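Long-range contact in ScaE cell-surface anchored scaffoldin protein (Ruminococcus flavefaciens, PDB 2ZF9), which probably anchors cellulosome components to the bacterial cell surface by binding dockerin modules through the cohesin module that makes up this chain: residues Leu41-Thr52 with Ser128-Pro139. Residues are numbered along the deposited sequence; the frame is centred on the assembly and turned at random.
Sequences LTAAEAPNAKVT and SFVLQVPADAQP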
ATOM      1  N   LEU A  41     -15.446 -11.686   2.431  1.00 26.89           N
ATOM      2  CA  LEU A  41     -16.597 -11.819   1.567  1.00 25.11           C
ATOM      3  C   LEU A  41     -17.391 -13.071   1.977  1.00 26.06           C
ATOM      4  O   LEU A  41     -16.828 -14.018   2.492  1.00 24.12           O
ATOM      5  CB  LEU A  41     -16.144 -11.946   0.118  1.00 25.72           C
ATOM      6  CG  LEU A  41     -15.377 -10.779  -0.514  1.00 27.48           C
ATOM      7  CD1 LEU A  41     -15.018 -11.166  -1.912  1.00 23.76           C
ATOM      8  CD2 LEU A  41     -16.212  -9.466  -0.494  1.00 28.78           C
ATOM      9  N   THR A  42     -18.700 -13.071   1.733  1.00 28.16           N
ATOM     10  CA  THR A  42     -19.480 -14.312   1.894  1.00 29.71           C
ATOM     11  C   THR A  42     -19.088 -15.254   0.759  1.00 26.49           C
ATOM     12  O   THR A  42     -18.691 -14.805  -0.316  1.00 23.93           O
ATOM     13  CB  THR A  42     -21.001 -14.068   1.822  1.00 27.51           C
ATOM     14  OG1 THR A  42     -21.375 -13.714   0.487  1.00 29.98           O
ATOM     15  CG2 THR A  42     -21.416 -12.946   2.761  1.00 29.71           C
ATOM     16  N   ALA A  43     -19.178 -16.550   1.007  1.00 28.36           N
ATOM     17  CA  ALA A  43     -18.973 -17.527  -0.051  1.00 28.53           C
ATOM     18  C   ALA A  43     -19.923 -17.249  -1.221  1.00 28.50           C
ATOM     19  O   ALA A  43     -19.585 -17.484  -2.384  1.00 26.75           O
ATOM     20  CB  ALA A  43     -19.175 -18.910   0.492  1.00 31.36           C
ATOM     21  N   ALA A  44     -21.100 -16.699  -0.924  1.00 27.05           N
ATOM     22  CA  ALA A  44     -22.100 -16.467  -1.960  1.00 29.03           C
ATOM     23  C   ALA A  44     -21.646 -15.376  -2.916  1.00 30.24           C
ATOM     24  O   ALA A  44     -21.777 -15.518  -4.133  1.00 34.50           O
ATOM     25  CB  ALA A  44     -23.450 -16.088  -1.326  1.00 30.55           C
ATOM     26  N   GLU A  45     -21.100 -14.285  -2.374  1.00 29.48           N
ATOM     27  CA  GLU A  45     -20.761 -13.144  -3.220  1.00 29.91           C
ATOM     28  C   GLU A  45     -19.351 -13.234  -3.807  1.00 28.11           C
ATOM     29  O   GLU A  45     -19.046 -12.503  -4.753  1.00 29.63           O
ATOM     30  CB  GLU A  45     -20.911 -11.825  -2.453  1.00 31.96           C
ATOM     31  CG  GLU A  45     -19.837 -11.677  -1.372  1.00 35.59           C
ATOM     32  CD  GLU A  45     -20.000 -10.437  -0.534  1.00 40.96           C
ATOM     33  OE1 GLU A  45     -20.376  -9.390  -1.096  1.00 50.94           O
ATOM     34  OE2 GLU A  45     -19.741 -10.514   0.684  1.00 33.30           O
ATOM     35  N   ALA A  46     -18.504 -14.114  -3.258  1.00 25.56           N
ATOM     36  CA  ALA A  46     -17.049 -14.074  -3.582  1.00 24.57           C
ATOM     37  C   ALA A  46     -16.681 -14.317  -5.034  1.00 24.90           C
ATOM     38  O   ALA A  46     -15.900 -13.534  -5.599  1.00 24.30           O
ATOM     39  CB  ALA A  46     -16.227 -14.984  -2.640  1.00 22.43           C
ATOM     40  N   PRO A  47     -17.206 -15.406  -5.659  1.00 26.30           N
ATOM     41  CA  PRO A  47     -16.747 -15.715  -7.011  1.00 25.99           C
ATOM     42  C   PRO A  47     -16.962 -14.550  -7.968  1.00 26.18           C
ATOM     43  O   PRO A  47     -18.070 -14.014  -8.035  1.00 25.32           O
ATOM     44  CB  PRO A  47     -17.607 -16.948  -7.403  1.00 26.08           C
ATOM     45  CG  PRO A  47     -17.873 -17.618  -6.066  1.00 28.26           C
ATOM     46  CD  PRO A  47     -18.163 -16.423  -5.175  1.00 26.95           C
ATOM     47  N   ASN A  48     -15.895 -14.148  -8.665  1.00 23.48           N
ATOM     48  CA  ASN A  48     -15.900 -12.984  -9.593  1.00 24.43           C
ATOM     49  C   ASN A  48     -16.160 -11.615  -8.979  1.00 24.56           C
ATOM     50  O   ASN A  48     -16.351 -10.651  -9.717  1.00 26.88           O
ATOM     51  CB  ASN A  48     -16.869 -13.181 -10.773  1.00 27.51           C
ATOM     52  CG  ASN A  48     -16.636 -14.464 -11.491  1.00 33.38           C
ATOM     53  OD1 ASN A  48     -15.542 -14.730 -11.977  1.00 34.93           O
ATOM     54  ND2 ASN A  48     -17.676 -15.283 -11.567  1.00 40.26           N
ATOM     55  N   ALA A  49     -16.176 -11.521  -7.650  1.00 22.60           N
ATOM     56  CA  ALA A  49     -16.401 -10.250  -6.984  1.00 22.07           C
ATOM     57  C   ALA A  49     -15.322  -9.225  -7.353  1.00 24.64           C
ATOM     58  O   ALA A  49     -14.138  -9.548  -7.420  1.00 24.02           O
ATOM     59  CB  ALA A  49     -16.472 -10.431  -5.497  1.00 24.21           C
ATOM     60  N   LYS A  50     -15.752  -8.006  -7.647  1.00 24.62           N
ATOM     61  CA  LYS A  50     -14.834  -6.910  -7.918  1.00 24.18           C
ATOM     62  C   LYS A  50     -14.783  -6.095  -6.634  1.00 26.14           C
ATOM     63  O   LYS A  50     -15.778  -5.486  -6.211  1.00 27.32           O
ATOM     64  CB  LYS A  50     -15.310  -6.074  -9.085  1.00 23.77           C
ATOM     65  CG  LYS A  50     -15.112  -6.771 -10.408  1.00 26.14           C
ATOM     66  CD  LYS A  50     -15.609  -5.916 -11.557  1.00 28.70           C
ATOM     67  CE  LYS A  50     -15.217  -6.576 -12.888  1.00 33.93           C
ATOM     68  NZ  LYS A  50     -15.758  -5.820 -14.068  1.00 41.56           N
ATOM     69  N   VAL A  51     -13.634  -6.159  -5.971  1.00 23.13           N
ATOM     70  CA  VAL A  51     -13.534  -5.661  -4.614  1.00 21.78           C
ATOM     71  C   VAL A  51     -12.728  -4.354  -4.604  1.00 21.20           C
ATOM     72  O   VAL A  51     -11.577  -4.317  -5.061  1.00 19.77           O
ATOM     73  CB  VAL A  51     -12.874  -6.731  -3.667  1.00 22.02           C
ATOM     74  CG1 VAL A  51     -12.845  -6.222  -2.252  1.00 24.06           C
ATOM     75  CG2 VAL A  51     -13.629  -8.066  -3.713  1.00 22.31           C
ATOM     76  N   THR A  52     -13.311  -3.302  -4.038  1.00 22.35           N
ATOM     77  CA  THR A  52     -12.576  -2.058  -3.799  1.00 23.35           C
ATOM     78  C   THR A  52     -11.624  -2.202  -2.616  1.00 21.42           C
ATOM     79  O   THR A  52     -12.040  -2.522  -1.504  1.00 20.62           O
ATOM     80  CB  THR A  52     -13.540  -0.890  -3.542  1.00 24.94           C
ATOM     81  OG1 THR A  52     -14.303  -0.684  -4.731  1.00 26.78           O
ATOM     82  CG2 THR A  52     -12.744   0.418  -3.222  1.00 23.56           C
ATOM     83  N   SER A 128      -7.042   4.047  -3.877  1.00 16.08           N
ATOM     84  CA  SER A 128      -8.086   3.068  -3.954  1.00 17.64           C
ATOM     85  C   SER A 128      -7.941   2.304  -5.293  1.00 16.04           C
ATOM     86  O   SER A 128      -7.547   2.878  -6.300  1.00 15.68           O
ATOM     87  CB  SER A 128      -9.426   3.829  -3.847  1.00 20.67           C
ATOM     88  OG  SER A 128     -10.473   3.009  -4.222  1.00 31.51           O
ATOM     89  N   PHE A 129      -8.287   1.025  -5.319  1.00 16.52           N
ATOM     90  CA  PHE A 129      -8.108   0.194  -6.519  1.00 17.14           C
ATOM     91  C   PHE A 129      -9.020  -1.029  -6.409  1.00 18.30           C
ATOM     92  O   PHE A 129      -9.553  -1.319  -5.334  1.00 20.60           O
ATOM     93  CB  PHE A 129      -6.620  -0.238  -6.719  1.00 17.61           C
ATOM     94  CG  PHE A 129      -6.001  -0.934  -5.502  1.00 17.04           C
ATOM     95  CD1 PHE A 129      -5.605  -0.194  -4.386  1.00 13.83           C
ATOM     96  CD2 PHE A 129      -5.840  -2.338  -5.481  1.00 18.48           C
ATOM     97  CE1 PHE A 129      -5.012  -0.825  -3.280  1.00 16.58           C
ATOM     98  CE2 PHE A 129      -5.249  -2.976  -4.373  1.00 15.94           C
ATOM     99  CZ  PHE A 129      -4.851  -2.211  -3.271  1.00 22.37           C
ATOM    100  N   VAL A 130      -9.219  -1.718  -7.524  1.00 20.55           N
ATOM    101  CA  VAL A 130     -10.197  -2.813  -7.563  1.00 21.30           C
ATOM    102  C   VAL A 130      -9.490  -4.109  -7.966  1.00 19.36           C
ATOM    103  O   VAL A 130      -8.814  -4.143  -9.002  1.00 20.36           O
ATOM    104  CB  VAL A 130     -11.345  -2.507  -8.594  1.00 23.20           C
ATOM    105  CG1 VAL A 130     -12.308  -3.690  -8.764  1.00 19.61           C
ATOM    106  CG2 VAL A 130     -12.138  -1.262  -8.154  1.00 21.72           C
ATOM    107  N   LEU A 131      -9.694  -5.170  -7.168  1.00 16.70           N
ATOM    108  CA  LEU A 131      -9.175  -6.489  -7.472  1.00 18.05           C
ATOM    109  C   LEU A 131     -10.353  -7.419  -7.640  1.00 19.70           C
ATOM    110  O   LEU A 131     -11.310  -7.366  -6.869  1.00 22.31           O
ATOM    111  CB  LEU A 131      -8.249  -7.011  -6.344  1.00 19.46           C
ATOM    112  CG  LEU A 131      -6.932  -6.241  -6.197  1.00 15.90           C
ATOM    113  CD1 LEU A 131      -6.131  -6.749  -5.007  1.00 18.91           C
ATOM    114  CD2 LEU A 131      -6.109  -6.354  -7.474  1.00 22.11           C
ATOM    115  N   GLN A 132     -10.284  -8.262  -8.659  1.00 19.76           N
ATOM    116  CA  GLN A 132     -11.349  -9.222  -8.876  1.00 22.06           C
ATOM    117  C   GLN A 132     -10.958 -10.652  -8.423  1.00 19.26           C
ATOM    118  O   GLN A 132      -9.892 -11.172  -8.744  1.00 19.89           O
ATOM    119  CB  GLN A 132     -11.835  -9.179 -10.333  1.00 22.04           C
ATOM    120  CG  GLN A 132     -13.016 -10.155 -10.611  1.00 22.96           C
ATOM    121  CD  GLN A 132     -13.516 -10.066 -12.046  1.00 29.78           C
ATOM    122  OE1 GLN A 132     -12.727  -9.902 -12.973  1.00 30.79           O
ATOM    123  NE2 GLN A 132     -14.843 -10.181 -12.232  1.00 34.04           N
ATOM    124  N   VAL A 133     -11.839 -11.242  -7.644  1.00 21.00           N
ATOM    125  CA  VAL A 133     -11.675 -12.583  -7.065  1.00 20.20           C
ATOM    126  C   VAL A 133     -11.981 -13.630  -8.145  1.00 21.82           C
ATOM    127  O   VAL A 133     -12.845 -13.406  -8.992  1.00 23.60           O
ATOM    128  CB  VAL A 133     -12.652 -12.695  -5.883  1.00 21.52           C
ATOM    129  CG1 VAL A 133     -12.678 -14.095  -5.285  1.00 20.80           C
ATOM    130  CG2 VAL A 133     -12.295 -11.654  -4.815  1.00 20.71           C
ATOM    131  N   PRO A 134     -11.230 -14.743  -8.176  1.00 24.34           N
ATOM    132  CA  PRO A 134     -11.487 -15.736  -9.255  1.00 22.97           C
ATOM    133  C   PRO A 134     -12.831 -16.466  -9.170  1.00 23.22           C
ATOM    134  O   PRO A 134     -13.467 -16.518  -8.116  1.00 22.95           O
ATOM    135  CB  PRO A 134     -10.343 -16.739  -9.093  1.00 22.14           C
ATOM    136  CG  PRO A 134      -9.868 -16.569  -7.672  1.00 25.34           C
ATOM    137  CD  PRO A 134     -10.083 -15.124  -7.326  1.00 17.62           C
ATOM    138  N   ALA A 135     -13.258 -17.037 -10.293  1.00 27.05           N
ATOM    139  CA  ALA A 135     -14.558 -17.696 -10.361  1.00 28.61           C
ATOM    140  C   ALA A 135     -14.598 -18.948  -9.452  1.00 26.78           C
ATOM    141  O   ALA A 135     -15.664 -19.377  -9.017  1.00 29.51           O
ATOM    142  CB  ALA A 135     -14.917 -18.034 -11.829  1.00 27.45           C
ATOM    143  N   ASP A 136     -13.435 -19.479  -9.092  1.00 28.62           N
ATOM    144  CA  ASP A 136     -13.395 -20.708  -8.301  1.00 30.08           C
ATOM    145  C   ASP A 136     -13.265 -20.496  -6.800  1.00 29.51           C
ATOM    146  O   ASP A 136     -13.067 -21.460  -6.068  1.00 32.29           O
ATOM    147  CB  ASP A 136     -12.280 -21.648  -8.825  1.00 33.47           C
ATOM    148  CG  ASP A 136     -10.880 -21.066  -8.660  1.00 38.96           C
ATOM    149  OD1 ASP A 136     -10.755 -19.835  -8.475  1.00 42.15           O
ATOM    150  OD2 ASP A 136      -9.897 -21.844  -8.725  1.00 42.33           O
ATOM    151  N   ALA A 137     -13.371 -19.248  -6.335  1.00 25.60           N
ATOM    152  CA  ALA A 137     -13.205 -18.952  -4.918  1.00 24.94           C
ATOM    153  C   ALA A 137     -14.132 -19.804  -4.052  1.00 26.54           C
ATOM    154  O   ALA A 137     -15.330 -19.946  -4.371  1.00 25.57           O
ATOM    155  CB  ALA A 137     -13.455 -17.460  -4.645  1.00 24.44           C
ATOM    156  N   GLN A 138     -13.576 -20.306  -2.949  1.00 25.82           N
ATOM    157  CA  GLN A 138     -14.263 -21.194  -1.994  1.00 28.89           C
ATOM    158  C   GLN A 138     -14.163 -20.664  -0.569  1.00 27.46           C
ATOM    159  O   GLN A 138     -13.158 -20.020  -0.236  1.00 26.78           O
ATOM    160  CB  GLN A 138     -13.609 -22.596  -2.004  1.00 31.50           C
ATOM    161  CG  GLN A 138     -13.732 -23.381  -3.294  1.00 37.71           C
ATOM    162  CD  GLN A 138     -15.175 -23.657  -3.640  1.00 53.09           C
ATOM    163  OE1 GLN A 138     -15.983 -24.013  -2.768  1.00 56.17           O
ATOM    164  NE2 GLN A 138     -15.523 -23.470  -4.917  1.00 51.80           N
ATOM    165  N   PRO A 139     -15.136 -21.022   0.309  1.00 26.99           N
ATOM    166  CA  PRO A 139     -15.064 -20.654   1.728  1.00 27.89           C
ATOM    167  C   PRO A 139     -13.688 -20.998   2.247  1.00 27.67           C
ATOM    168  O   PRO A 139     -13.150 -22.055   1.898  1.00 25.92           O
ATOM    169  CB  PRO A 139     -16.088 -21.593   2.408  1.00 29.38           C
ATOM    170  CG  PRO A 139     -17.077 -21.937   1.330  1.00 31.26           C
ATOM    171  CD  PRO A 139     -16.317 -21.866   0.004  1.00 27.34           C
TER
HETATM  172  O   HOH W   1     -17.478 -19.542  -2.611  1.00 30.20           O
HETATM  173  O   HOH W   2     -12.849 -13.536 -11.828  1.00 35.53           O
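V51 and L131 form an antiparallel hydrogen-bonded pair, V51 N to L131 O at 2.8 Å and L131 N back to V51 O, and V133 N extends the ladder by a 2.9 Å bond to A49 O. On the face that carries K50, T52 and V130, Q132 reaches across to segment 41-52: with CG anti to the backbone N (chi1 -178°) and the chain extended, its NE2 gives N48 O a nearly straight bond of 3.0 Å. N48 O lies in the amide plane of Q132, and K50 CE rests 3.7 Å from Q132 NE2. A leucine in place of Q132 would probably leave N48 O without this donor and the type II turn A46–A49 less firmly tied. Strands 50-58 and 124-132 are neighbours in the β-sandwich of the cohesin module, and V133, turned toward segment 41-52, also touches I185 and Y143. Its CG2 meets V51 CG2 and L41 CD1, each at 4.0 Å, while CG1 lies 3.3 Å from A46 O. Beyond the strands, N48 OD1 packs on A135 CB, and one water bridges N48 OD1 to V133 O. A43 CB touches P139 CG at 3.8 Å, and a second water links A43 O with A137 O.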